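Local coordinates for protein RTX-adhesin (Marinomonas primoryensis, PDB 5IRB) that is part of a giant calcium-binding adhesin that binds its Antarctic bacterium to diatoms and ice, this piece probably involved in retaining the adhesin on its host cell surface, at residues Leu6-Asp11 and Val86-Gly91; Gly34-Asp39 and Gly63-Ser68. All coordinates share one frame; numbering follows the deposited sequence.

How the contacts relate
Both contacts lie in the N-terminal domain of this chain, a beta-sandwich consistent with an Ig-like fold, and share the three-stranded sheet in which strands 8-12 and 29-38 are neighbours. Contact 1 faces that sheet with strand 81-89 of the opposing sheet, so the strands meet through side chains, mostly aliphatic, some of which also reach the facing backbone; it is only partly buried, with Ile8 and Asn90 partly exposed. Contact 2 lies within the three-stranded sheet and is more fully buried, joined by backbone hydrogen bonds and an indole lying on a glycine. Their centres are 9 Å apart, and the backbone of Asn9 and Asn37 joins them, with Asn9 O 2.8 Å from Asn37 N.

Contact 1 (Leu6-Asp11 and Val86-Gly91); sequences LLINLD and VVVTNG
The side-chain amide of Asn90 is the flat group here: methyl CD2 of Leu6 stands on one side of its plane, displaced outward past the nitrogen, 3.9 Å from ND2. That nitrogen is also hydrogen-bonded to OE1 of Gln94, which ties the amide to the turn after strand 81-89. The rest of the contact is the aliphatic interior of a beta-sandwich. Strand 8-11 belongs to one sheet and strand 86-89 to the other; their axes stand 8.6 Å apart at 136°, a spacing filled by side chains. Leu6, Ile8 and Leu10 point toward the second sheet, Val86, Val88 and Asn90 toward the first, following the alternation of the strands. Ile8 takes the middle. Its CG1 stands between the backbone N and the carbonyl carbon (chi1 51°), and from there CD1 touches both valines, 3.7 Å from Val86 CG1 and 3.7 Å from Val88 CG1. It meets Val88 tip to tip but Val86 at a slant. The other methyl of Val88, CG2, is shared between Ile8 CD1, at 3.8 Å, and Leu6 CD1, at 4.0 Å. Val36 of strand 29-38 and Phe41 also pack on Val88, and Ala98 on Ile8 and Val86. At the Val86 end, Leu10 holds CG anti to its own N (chi1 175°) and folds its branches about Val86: CB lies 3.9 Å from Val86 CG1, while CD2 reaches the backbone, 3.9 Å from Val86 N.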
loop_
_atom_site.group_PDB
_atom_site.type_symbol
_atom_site.label_atom_id
_atom_site.label_comp_id
_atom_site.label_asym_id
_atom_site.label_seq_id
_atom_site.Cartn_x
_atom_site.Cartn_y
_atom_site.Cartn_z
ATOM N N LEU A 6 34.478 -54.062 12.859
ATOM C CA LEU A 6 33.460 -53.582 13.788
ATOM C C LEU A 6 32.194 -53.156 13.055
ATOM O O LEU A 6 32.276 -52.536 11.999
ATOM C CB LEU A 6 34.005 -52.431 14.632
ATOM C CG LEU A 6 35.228 -52.784 15.471
ATOM C CD1 LEU A 6 35.936 -51.548 15.987
ATOM C CD2 LEU A 6 34.829 -53.726 16.600
ATOM N N LEU A 7 31.037 -53.545 13.584
ATOM C CA LEU A 7 29.755 -53.155 12.996
ATOM C C LEU A 7 29.191 -51.926 13.745
ATOM O O LEU A 7 28.816 -52.014 14.919
ATOM C CB LEU A 7 28.777 -54.329 13.005
ATOM C CG LEU A 7 29.410 -55.539 12.275
ATOM C CD1 LEU A 7 28.484 -56.748 12.209
ATOM C CD2 LEU A 7 29.944 -55.181 10.865
ATOM N N ILE A 8 29.189 -50.777 13.074
ATOM C CA ILE A 8 28.652 -49.534 13.650
ATOM C C ILE A 8 27.607 -48.825 12.790
ATOM O O ILE A 8 27.464 -49.092 11.598
ATOM C CB ILE A 8 29.783 -48.533 13.920
ATOM C CG1 ILE A 8 30.627 -48.385 12.652
ATOM C CG2 ILE A 8 30.660 -49.013 15.071
ATOM C CD1 ILE A 8 31.600 -47.257 12.697
ATOM N N ASN A 9 26.891 -47.906 13.428
ATOM C CA ASN A 9 25.854 -47.115 12.793
ATOM C C ASN A 9 26.126 -45.630 13.049
ATOM O O ASN A 9 26.436 -45.244 14.171
ATOM C CB ASN A 9 24.472 -47.517 13.316
ATOM C CG ASN A 9 23.338 -46.973 12.459
ATOM O OD1 ASN A 9 22.978 -47.565 11.440
ATOM N ND2 ASN A 9 22.766 -45.842 12.870
ATOM N N LEU A 10 25.979 -44.802 12.021
ATOM C CA LEU A 10 26.286 -43.380 12.121
ATOM C C LEU A 10 25.021 -42.554 11.922
ATOM O O LEU A 10 24.339 -42.698 10.913
ATOM C CB LEU A 10 27.316 -42.976 11.067
ATOM C CG LEU A 10 27.697 -41.490 10.929
ATOM C CD1 LEU A 10 28.322 -40.964 12.210
ATOM C CD2 LEU A 10 28.623 -41.255 9.744
ATOM N N ASP A 11 24.698 -41.713 12.897
ATOM C CA ASP A 11 23.542 -40.829 12.786
ATOM C C ASP A 11 23.960 -39.388 12.884
ATOM O O ASP A 11 24.866 -39.041 13.647
ATOM C CB ASP A 11 22.503 -41.102 13.871
ATOM C CG ASP A 11 21.628 -42.296 13.563
ATOM O OD1 ASP A 11 20.742 -42.170 12.683
ATOM O OD2 ASP A 11 21.802 -43.350 14.209
ATOM N N VAL A 86 32.175 -42.480 8.893
ATOM C CA VAL A 86 32.961 -42.617 10.111
ATOM C C VAL A 86 33.860 -43.869 10.035
ATOM O O VAL A 86 33.472 -44.884 9.455
ATOM C CB VAL A 86 32.049 -42.662 11.358
ATOM C CG1 VAL A 86 31.131 -43.872 11.324
ATOM C CG2 VAL A 86 32.872 -42.609 12.663
ATOM N N VAL A 87 35.072 -43.761 10.565
ATOM C CA VAL A 87 35.866 -44.943 10.903
ATOM C C VAL A 87 36.174 -44.909 12.402
ATOM O O VAL A 87 36.508 -43.849 12.943
ATOM C CB VAL A 87 37.153 -45.022 10.075
ATOM C CG1 VAL A 87 37.956 -43.751 10.211
ATOM C CG2 VAL A 87 37.980 -46.239 10.490
ATOM N N VAL A 88 35.998 -46.048 13.074
ATOM C CA VAL A 88 36.263 -46.158 14.503
ATOM C C VAL A 88 37.291 -47.274 14.776
ATOM O O VAL A 88 37.455 -48.183 13.961
ATOM C CB VAL A 88 34.998 -46.473 15.322
ATOM C CG1 VAL A 88 33.888 -45.471 15.049
ATOM C CG2 VAL A 88 34.530 -47.909 15.055
ATOM N N THR A 89 37.954 -47.200 15.924
ATOM C CA THR A 89 38.975 -48.179 16.318
ATOM C C THR A 89 38.721 -48.579 17.752
ATOM O O THR A 89 38.320 -47.740 18.548
ATOM C CB THR A 89 40.399 -47.613 16.207
ATOM O OG1 THR A 89 40.598 -47.105 14.885
ATOM C CG2 THR A 89 41.432 -48.706 16.504
ATOM N N ASN A 90 38.945 -49.850 18.093
ATOM C CA ASN A 90 38.863 -50.248 19.500
ATOM C C ASN A 90 40.238 -50.553 20.070
ATOM O O ASN A 90 41.247 -50.422 19.378
ATOM C CB ASN A 90 37.930 -51.459 19.683
ATOM C CG ASN A 90 38.512 -52.777 19.126
ATOM O OD1 ASN A 90 39.650 -52.850 18.662
ATOM N ND2 ASN A 90 37.700 -53.815 19.168
ATOM N N GLY A 91 40.268 -50.894 21.355
ATOM C CA GLY A 91 41.497 -51.257 22.033
ATOM C C GLY A 91 42.365 -52.310 21.363
ATOM O O GLY A 91 43.584 -52.149 21.293
#

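Contact 2 (Gly34-Asp39 and Gly63-Ser68); sequences GVVNGD and GTWSVS
Gly34 and Trp65 bond to each other twice through their backbones: Gly34 N donates to Trp65 O at 3.0 Å, and Trp65 N to Gly34 O, also at 3.0 Å. In the second bond the donor stands 39° out of the carbonyl plane, away from the lone-pair direction. A third bond, from Val36 N to Gly63 O, is shorter at 2.8 Å and fairly straight (160° at the hydrogen). Two of these acceptors also take a CA-H...O contact: Gly34 O from Thr64 CA and Gly63 O from Val35 CA. This is antiparallel pairing of strand 29-38 with the outermost strand 64-70 of one sheet of the sandwich; on the other flank Val35 bonds to Asp11 and Asn37 to Asn9. The Trp65 indole folds back over its partner. With CG between the backbone N and the carbonyl carbon (chi1 54°), one ring face lies on Gly34, whose N is 3.4 Å above the ring plane and whose CA makes a CH-pi contact. Indole NE1 is 3.2 Å from Val35 N, but both are donors. On the opposite face of the sheet, Val35 CG1 touches Thr64 CG2, while the hydroxyl OG1 of Thr64 bonds to Asn62 OD1 and Asn60 ND2.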
loop_
_atom_site.group_PDB
_atom_site.type_symbol
_atom_site.label_atom_id
_atom_site.label_comp_id
_atom_site.label_asym_id
_atom_site.label_seq_id
_atom_site.Cartn_x
_atom_site.Cartn_y
_atom_site.Cartn_z
ATOM N N GLY A 34 25.996 -35.569 16.012
ATOM C CA GLY A 34 25.377 -36.858 15.859
ATOM C C GLY A 34 25.949 -37.865 16.822
ATOM O O GLY A 34 26.577 -37.516 17.829
ATOM N N VAL A 35 25.730 -39.132 16.502
ATOM C CA VAL A 35 26.142 -40.228 17.363
ATOM C C VAL A 35 26.659 -41.367 16.493
ATOM O O VAL A 35 26.238 -41.521 15.337
ATOM C CB VAL A 35 25.001 -40.728 18.263
ATOM C CG1 VAL A 35 24.620 -39.679 19.279
ATOM C CG2 VAL A 35 23.795 -41.140 17.432
ATOM N N VAL A 36 27.583 -42.143 17.046
ATOM C CA VAL A 36 28.030 -43.392 16.440
ATOM C C VAL A 36 27.587 -44.494 17.398
ATOM O O VAL A 36 27.876 -44.433 18.574
ATOM C CB VAL A 36 29.558 -43.444 16.228
ATOM C CG1 VAL A 36 29.976 -44.788 15.608
ATOM C CG2 VAL A 36 30.051 -42.262 15.391
ATOM N N ASN A 37 26.881 -45.496 16.909
ATOM C CA ASN A 37 26.363 -46.544 17.765
ATOM C C ASN A 37 26.868 -47.884 17.307
ATOM O O ASN A 37 27.405 -47.985 16.214
ATOM C CB ASN A 37 24.835 -46.560 17.672
ATOM C CG ASN A 37 24.189 -45.474 18.476
ATOM O OD1 ASN A 37 23.422 -44.641 17.965
ATOM N ND2 ASN A 37 24.497 -45.467 19.757
ATOM N N GLY A 38 26.573 -48.959 18.025
ATOM C CA GLY A 38 26.949 -50.254 17.523
ATOM C C GLY A 38 27.975 -50.874 18.428
ATOM O O GLY A 38 27.874 -50.713 19.629
ATOM N N ASP A 39 28.932 -51.574 17.856
ATOM C CA ASP A 39 30.059 -52.114 18.626
ATOM C C ASP A 39 30.807 -51.046 19.424
ATOM O O ASP A 39 30.898 -49.886 19.015
ATOM C CB ASP A 39 31.053 -52.796 17.708
ATOM C CG ASP A 39 30.618 -54.164 17.327
ATOM O OD1 ASP A 39 30.011 -54.828 18.175
ATOM O OD2 ASP A 39 30.916 -54.590 16.193
ATOM N N GLY A 63 30.226 -41.728 22.398
ATOM C CA GLY A 63 29.695 -41.971 21.072
ATOM C C GLY A 63 29.172 -40.761 20.318
ATOM O O GLY A 63 28.875 -40.867 19.125
ATOM N N THR A 64 29.022 -39.624 20.994
ATOM C CA THR A 64 28.551 -38.421 20.313
ATOM C C THR A 64 29.687 -37.694 19.602
ATOM O O THR A 64 30.863 -37.949 19.851
ATOM C CB THR A 64 27.899 -37.391 21.282
ATOM O OG1 THR A 64 28.886 -36.927 22.213
ATOM C CG2 THR A 64 26.719 -37.988 22.036
ATOM N N TRP A 65 29.321 -36.774 18.717
ATOM C CA TRP A 65 30.297 -35.945 18.037
ATOM C C TRP A 65 29.617 -34.650 17.611
ATOM O O TRP A 65 28.394 -34.571 17.543
ATOM C CB TRP A 65 30.887 -36.633 16.808
ATOM C CG TRP A 65 29.859 -37.124 15.827
ATOM C CD1 TRP A 65 29.253 -38.340 15.819
ATOM C CD2 TRP A 65 29.281 -36.381 14.743
ATOM N NE1 TRP A 65 28.363 -38.415 14.777
ATOM C CE2 TRP A 65 28.360 -37.217 14.102
ATOM C CE3 TRP A 65 29.466 -35.081 14.243
ATOM C CZ2 TRP A 65 27.631 -36.819 12.987
ATOM C CZ3 TRP A 65 28.741 -34.681 13.137
ATOM C CH2 TRP A 65 27.835 -35.545 12.520
ATOM N N SER A 66 30.435 -33.654 17.315
ATOM C CA SER A 66 29.963 -32.314 17.040
ATOM C C SER A 66 31.074 -31.587 16.299
ATOM O O SER A 66 32.249 -31.780 16.604
ATOM C CB SER A 66 29.575 -31.596 18.328
ATOM O OG SER A 66 30.211 -30.335 18.399
ATOM N N VAL A 67 30.703 -30.789 15.304
ATOM C CA VAL A 67 31.677 -30.128 14.444
ATOM C C VAL A 67 31.126 -28.820 13.873
ATOM O O VAL A 67 29.968 -28.736 13.482
ATOM C CB VAL A 67 32.132 -31.039 13.262
ATOM C CG1 VAL A 67 30.985 -31.373 12.325
ATOM C CG2 VAL A 67 33.325 -30.426 12.510
ATOM N N SER A 68 31.973 -27.802 13.885
ATOM C CA SER A 68 31.675 -26.501 13.296
ATOM C C SER A 68 31.807 -26.504 11.770
ATOM O O SER A 68 32.851 -26.906 11.227
ATOM C CB SER A 68 32.603 -25.456 13.896
ATOM O OG SER A 68 31.860 -24.497 14.615
#